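Local coordinates for protein toluene, o-xylene monooxygenase oxygenase subunit (PDB 2INC) that forms a helical subunit of the oxygenase component that probably inserts oxygen into the aromatic rings of toluene and o-xylene, at residues L124-A127 against L128-G131; H155-W158 against L159-A163; V218-P221 against A222-A226. One frame throughout, in Å; residues are numbered along the deposited sequence.

Contact 1. Residues L124-A127 against L128-G131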
# COMPACT_ATOMS: atom_id res chain seq x y z
N LEU B 124 -17.55 -23.08 -24.79
CA LEU B 124 -17.03 -22.23 -25.81
C LEU B 124 -16.03 -21.20 -25.21
O LEU B 124 -14.99 -20.96 -25.78
CB LEU B 124 -18.17 -21.53 -26.52
CG LEU B 124 -17.72 -20.57 -27.62
CD1 LEU B 124 -16.67 -21.19 -28.62
CD2 LEU B 124 -18.98 -20.21 -28.44
N PHE B 125 -16.34 -20.62 -24.05
CA PHE B 125 -15.45 -19.61 -23.45
C PHE B 125 -14.16 -20.24 -22.99
O PHE B 125 -13.10 -19.62 -23.13
CB PHE B 125 -16.13 -18.85 -22.27
CG PHE B 125 -17.32 -17.99 -22.67
CD1 PHE B 125 -18.30 -17.66 -21.71
CD2 PHE B 125 -17.46 -17.50 -23.95
CE1 PHE B 125 -19.40 -16.88 -22.02
CE2 PHE B 125 -18.57 -16.71 -24.30
CZ PHE B 125 -19.55 -16.39 -23.33
N HIS B 126 -14.22 -21.48 -22.46
CA HIS B 126 -12.98 -22.16 -22.11
C HIS B 126 -12.15 -22.49 -23.36
O HIS B 126 -10.94 -22.33 -23.34
CB HIS B 126 -13.22 -23.43 -21.30
CG HIS B 126 -11.94 -24.04 -20.80
ND1 HIS B 126 -11.13 -23.41 -19.88
CD2 HIS B 126 -11.28 -25.15 -21.18
CE1 HIS B 126 -10.05 -24.15 -19.67
NE2 HIS B 126 -10.13 -25.22 -20.43
N ALA B 127 -12.80 -22.85 -24.47
CA ALA B 127 -12.08 -23.09 -25.74
C ALA B 127 -11.41 -21.79 -26.21
O ALA B 127 -10.31 -21.83 -26.71
CB ALA B 127 -13.06 -23.61 -26.81
N LEU B 128 -12.03 -20.65 -25.96
CA LEU B 128 -11.38 -19.38 -26.30
C LEU B 128 -10.18 -19.11 -25.39
O LEU B 128 -9.15 -18.53 -25.85
CB LEU B 128 -12.37 -18.22 -26.21
CG LEU B 128 -13.50 -18.16 -27.24
CD1 LEU B 128 -14.36 -16.93 -26.91
CD2 LEU B 128 -12.93 -18.07 -28.64
N GLN B 129 -10.33 -19.42 -24.11
CA GLN B 129 -9.26 -19.33 -23.12
C GLN B 129 -8.07 -20.14 -23.60
O GLN B 129 -6.95 -19.68 -23.58
CB GLN B 129 -9.78 -19.91 -21.80
CG GLN B 129 -8.79 -19.86 -20.62
CD GLN B 129 -9.42 -20.44 -19.39
OE1 GLN B 129 -10.65 -20.53 -19.34
NE2 GLN B 129 -8.59 -20.87 -18.41
N MET B 130 -8.31 -21.36 -24.04
CA MET B 130 -7.25 -22.18 -24.61
C MET B 130 -6.65 -21.59 -25.88
O MET B 130 -5.42 -21.62 -26.09
CB MET B 130 -7.82 -23.55 -24.94
CG MET B 130 -8.17 -24.33 -23.69
SD MET B 130 -9.13 -25.80 -24.20
CE MET B 130 -7.87 -26.80 -25.03
N GLY B 131 -7.51 -21.07 -26.75
CA GLY B 131 -7.08 -20.39 -28.00
C GLY B 131 -6.15 -19.26 -27.76
O GLY B 131 -5.05 -19.19 -28.33
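His126 meets two residues of the next turn of helix 121-138, Gln129 at its ring edge and Met130 off-centre over the ring. The side-chain polar contact is a weak hydrogen bond from ND1 of His126 to OE1 of Gln129, 3.0 Å long and bent to 141°; the oxygen sits near the ring plane, while the amide stands almost upright to the ring (83°). With CG anti to the backbone N (chi1 -173°), the imidazole leans forward along the helix towards both partners. In the CH-pi contact, Met130 CG lies 4.3 Å from the His126 centroid, and SD of Met130 approaches CD2 of His126 obliquely at 3.8 Å. The apolar contact is looser: Leu128 CD1 meets the Phe125 ring edge, 4.3 Å from CD2 of Phe125. Four i to i+4 backbone bonds run beneath, from Leu128 N to Leu124 O (3.0 Å) through Gly131 N to Ala127 O. Leu124 and Leu128 face helices 190-202 and 208-237, and Phe125 meets Trp158 of helix 142-172 edge-to-face. His126 NE2 is hydrogen-bonded to a basic side chain of another protein chain, and Gln129 NE2 to polar side chains there, so each residue spends one side-chain atom within the helix and another on the neighbouring protein.

Contact 2. Residues H155-W158 against L159-A163; sequences HLRW and LTHTA
The guanidinium of Arg157 and the imidazole of His161, one helical turn apart, meet face to edge with their planes turned 70° apart. NE2 of His161 stands 3.3 Å above one face of the Arg157 group, towards its rim, while CZ of Arg157 lies in the plane of the imidazole at its edge. Although Arg157 NE and His161 NE2 are only 3.4 Å apart, the angle is too poor for a hydrogen bond; Arg157 pairs instead with Glu87 through NE and with Asp253 through NH2. One face of the His161 ring carries the Arg157 carbonyl oxygen, offset to the rim. His155 ND1 lies over one face of the Trp158 indole, towards its rim, and NE1 of Trp158 is hydrogen-bonded to Asp253 OD2, the same oxygen that pairs with Arg157 NH2.

Two threonines fold back on the helix. Thr160 OG1 donates to Leu156 O at 2.7 Å and Thr162 OG1 to Trp158 O at 2.8 Å, each from above the carbonyl plane, on the face opposite that used by the threonine's own backbone N-H. A chi1 of -59° in Thr160 sets its hydroxyl beside the backbone N, within range of that oxygen. Leu156 CD1 and Leu159 CD2 touch at 3.9 Å.

Arg157 and His161 face helix 76-99, Trp158 helix 241-268. Chemically, both buried hydroxyls are satisfied by carbonyls of helix 142-172 itself, and two carboxylates balance the Arg157 charge.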
# COMPACT_ATOMS: atom_id res chain seq x y z
N HIS B 155 -11.02 -14.38 -20.85
CA HIS B 155 -11.88 -15.48 -21.26
C HIS B 155 -12.14 -16.37 -20.05
O HIS B 155 -13.23 -16.93 -19.92
CB HIS B 155 -11.20 -16.37 -22.35
CG HIS B 155 -10.99 -15.69 -23.70
ND1 HIS B 155 -11.89 -14.82 -24.29
CD2 HIS B 155 -9.96 -15.78 -24.56
CE1 HIS B 155 -11.42 -14.41 -25.45
NE2 HIS B 155 -10.26 -14.99 -25.65
N LEU B 156 -11.17 -16.47 -19.15
CA LEU B 156 -11.40 -17.23 -17.88
C LEU B 156 -12.47 -16.54 -17.01
O LEU B 156 -13.32 -17.18 -16.38
CB LEU B 156 -10.10 -17.35 -17.10
CG LEU B 156 -10.17 -18.01 -15.68
CD1 LEU B 156 -10.96 -19.33 -15.76
CD2 LEU B 156 -8.82 -18.21 -14.98
N ARG B 157 -12.44 -15.22 -17.02
CA ARG B 157 -13.43 -14.42 -16.31
C ARG B 157 -14.81 -14.74 -16.88
O ARG B 157 -15.76 -14.95 -16.11
CB ARG B 157 -13.11 -12.95 -16.57
CG ARG B 157 -14.02 -12.00 -15.81
CD ARG B 157 -13.92 -10.64 -16.38
NE ARG B 157 -14.81 -9.72 -15.64
CZ ARG B 157 -15.41 -8.63 -16.16
NH1 ARG B 157 -16.22 -7.90 -15.38
NH2 ARG B 157 -15.23 -8.26 -17.41
N TRP B 158 -14.95 -14.83 -18.21
CA TRP B 158 -16.29 -15.09 -18.77
C TRP B 158 -16.76 -16.50 -18.41
O TRP B 158 -17.93 -16.72 -18.02
CB TRP B 158 -16.31 -14.94 -20.29
CG TRP B 158 -15.89 -13.69 -20.84
CD1 TRP B 158 -15.63 -12.52 -20.18
CD2 TRP B 158 -15.70 -13.41 -22.24
NE1 TRP B 158 -15.27 -11.53 -21.09
CE2 TRP B 158 -15.28 -12.08 -22.35
CE3 TRP B 158 -15.79 -14.20 -23.42
CZ2 TRP B 158 -14.99 -11.49 -23.57
CZ3 TRP B 158 -15.48 -13.60 -24.64
CH2 TRP B 158 -15.09 -12.25 -24.70
N LEU B 159 -15.87 -17.48 -18.53
CA LEU B 159 -16.17 -18.83 -18.08
C LEU B 159 -16.65 -18.80 -16.62
O LEU B 159 -17.63 -19.46 -16.28
CB LEU B 159 -14.96 -19.77 -18.23
CG LEU B 159 -14.83 -21.08 -17.44
CD1 LEU B 159 -15.89 -22.06 -17.90
CD2 LEU B 159 -13.46 -21.66 -17.72
N THR B 160 -15.97 -18.02 -15.78
CA THR B 160 -16.26 -18.02 -14.35
C THR B 160 -17.66 -17.43 -14.06
O THR B 160 -18.43 -18.00 -13.26
CB THR B 160 -15.11 -17.32 -13.60
OG1 THR B 160 -13.87 -18.03 -13.86
CG2 THR B 160 -15.37 -17.25 -12.10
N HIS B 161 -18.02 -16.34 -14.73
CA HIS B 161 -19.37 -15.76 -14.61
C HIS B 161 -20.38 -16.83 -14.99
O HIS B 161 -21.44 -16.99 -14.34
CB HIS B 161 -19.63 -14.62 -15.63
CG HIS B 161 -18.77 -13.40 -15.49
ND1 HIS B 161 -18.29 -12.93 -14.28
CD2 HIS B 161 -18.40 -12.48 -16.42
CE1 HIS B 161 -17.65 -11.78 -14.47
NE2 HIS B 161 -17.70 -11.49 -15.76
N THR B 162 -20.13 -17.51 -16.11
CA THR B 162 -21.07 -18.49 -16.64
C THR B 162 -21.21 -19.67 -15.65
O THR B 162 -22.30 -20.11 -15.37
CB THR B 162 -20.57 -19.05 -18.03
OG1 THR B 162 -20.27 -17.94 -18.88
CG2 THR B 162 -21.66 -19.86 -18.68
N ALA B 163 -20.10 -20.14 -15.12
CA ALA B 163 -20.12 -21.20 -14.06
C ALA B 163 -20.98 -20.77 -12.84
O ALA B 163 -21.82 -21.53 -12.35
CB ALA B 163 -18.73 -21.53 -13.61

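Contact 3. Residues V218-P221 against A222-A226; sequences VTKP and AVEEA
Lys220 and Glu224 form the tight part of this turn: NZ of Lys220 lies 2.7 Å from OE2 of Glu224 in a salt bridge, meeting the oxygen nearly along its C-O axis. The lysine reaches it by bending twice, at chi3 (54°) and chi4 (59°), which curls NZ back to the end of that C-O bond, so that OE2 of Glu224 also comes to 3.4 Å from CB of Lys220. The glutamate is extended beyond CG, and its CD packs 3.1 Å from the Lys220 carbonyl oxygen, which also accepts the short Glu224 N-H bond. Each charge has a further partner: Lys220 NZ bonds to His257 ND1, and Glu224 OE1 forms a salt bridge with Arg258 NH2. This i to i+4 ion pair lies inside helix 208-237, within a family of the ferritin clan, whose shared architecture is a helical bundle; the pair is buried, and both residues touch Trp158 of helix 142-172. In place of Glu224, an alanine here would probably leave the Lys220 ammonium without its carboxylate and Arg258 with one fewer, Glu225 remaining.

The other face of the turn is looser. Thr219 CG2 and Val223 CG2 lie side by side, pointing the same way, 4.0 Å apart, against Phe195 and Ile199 of helix 190-202. The backbone slackens too: Pro221 has no N-H to give, so the helix is kinked there, and Ala222 N reaches Val218 O only weakly at 3.4 Å. By contrast, Val223 N binds Thr219 O at 2.8 Å with an almost straight 172° angle, and a wider pi-type turn follows at 224-226.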
# COMPACT_ATOMS: atom_id res chain seq x y z
N VAL B 218 -11.44 -13.90 -36.47
CA VAL B 218 -12.57 -14.59 -37.06
C VAL B 218 -13.48 -15.19 -36.00
O VAL B 218 -14.65 -14.83 -35.92
CB VAL B 218 -12.14 -15.70 -38.08
CG1 VAL B 218 -13.37 -16.48 -38.60
CG2 VAL B 218 -11.35 -15.04 -39.26
N THR B 219 -12.95 -16.10 -35.19
CA THR B 219 -13.80 -16.78 -34.21
C THR B 219 -14.38 -15.82 -33.16
O THR B 219 -15.61 -15.78 -32.92
CB THR B 219 -12.99 -17.86 -33.56
OG1 THR B 219 -12.59 -18.76 -34.59
CG2 THR B 219 -13.82 -18.63 -32.54
N LYS B 220 -13.53 -14.97 -32.58
CA LYS B 220 -14.01 -14.14 -31.49
C LYS B 220 -15.12 -13.17 -31.93
O LYS B 220 -16.16 -13.04 -31.25
CB LYS B 220 -12.84 -13.44 -30.77
CG LYS B 220 -12.26 -14.34 -29.67
CD LYS B 220 -10.95 -13.87 -29.03
CE LYS B 220 -11.07 -12.46 -28.51
NZ LYS B 220 -12.13 -12.28 -27.48
N PRO B 221 -14.91 -12.44 -33.03
CA PRO B 221 -16.06 -11.57 -33.37
C PRO B 221 -17.36 -12.32 -33.65
O PRO B 221 -18.40 -11.80 -33.29
CB PRO B 221 -15.54 -10.74 -34.57
CG PRO B 221 -13.99 -10.72 -34.30
CD PRO B 221 -13.76 -12.19 -33.92
N ALA B 222 -17.30 -13.54 -34.19
CA ALA B 222 -18.50 -14.38 -34.36
C ALA B 222 -19.08 -14.81 -33.02
O ALA B 222 -20.29 -14.77 -32.83
CB ALA B 222 -18.24 -15.59 -35.24
N VAL B 223 -18.23 -15.29 -32.10
CA VAL B 223 -18.70 -15.65 -30.75
C VAL B 223 -19.32 -14.44 -30.03
O VAL B 223 -20.40 -14.52 -29.41
CB VAL B 223 -17.56 -16.22 -29.88
CG1 VAL B 223 -18.05 -16.43 -28.44
CG2 VAL B 223 -17.09 -17.52 -30.47
N GLU B 224 -18.66 -13.29 -30.15
CA GLU B 224 -19.09 -12.14 -29.37
C GLU B 224 -20.41 -11.62 -29.90
O GLU B 224 -21.26 -11.24 -29.13
CB GLU B 224 -18.02 -11.05 -29.38
CG GLU B 224 -16.74 -11.52 -28.62
CD GLU B 224 -15.45 -10.88 -29.13
OE1 GLU B 224 -15.51 -9.93 -30.00
OE2 GLU B 224 -14.38 -11.33 -28.66
N GLU B 225 -20.57 -11.63 -31.23
CA GLU B 225 -21.83 -11.14 -31.83
C GLU B 225 -23.00 -12.09 -31.57
O GLU B 225 -24.08 -11.66 -31.19
CB GLU B 225 -21.65 -10.73 -33.30
CG GLU B 225 -20.72 -9.49 -33.51
CD GLU B 225 -21.00 -8.26 -32.61
OE1 GLU B 225 -22.18 -7.82 -32.52
OE2 GLU B 225 -20.04 -7.70 -32.01
N ALA B 226 -22.78 -13.39 -31.68
CA ALA B 226 -23.83 -14.33 -31.36
C ALA B 226 -24.20 -14.37 -29.88
O ALA B 226 -25.38 -14.19 -29.49
CB ALA B 226 -23.47 -15.75 -31.89

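The contacts follow one another along the chain, contact 1 on helix 121-138, contact 2 on the next helix, 142-172, and contact 3 on helix 208-237, and all three are buried. Contact 1 lies about 10 Å from contact 2 and 12 Å from contact 3, centre to centre, whereas contacts 2 and 3 are about 16 Å apart. Leu128 packs on both neighbours: its carbonyl oxygen is 3.1 Å from His155 CD2, and its CD2 is 3.9 Å from Lys220 CG. Contacts 2 and 3 also touch directly, Trp158 and His155 meeting Lys220. The three helices thus share one buried core in which apolar packing by Leu128 adjoins the charged end of Lys220, while contacts 1 and 2 also border another protein chain.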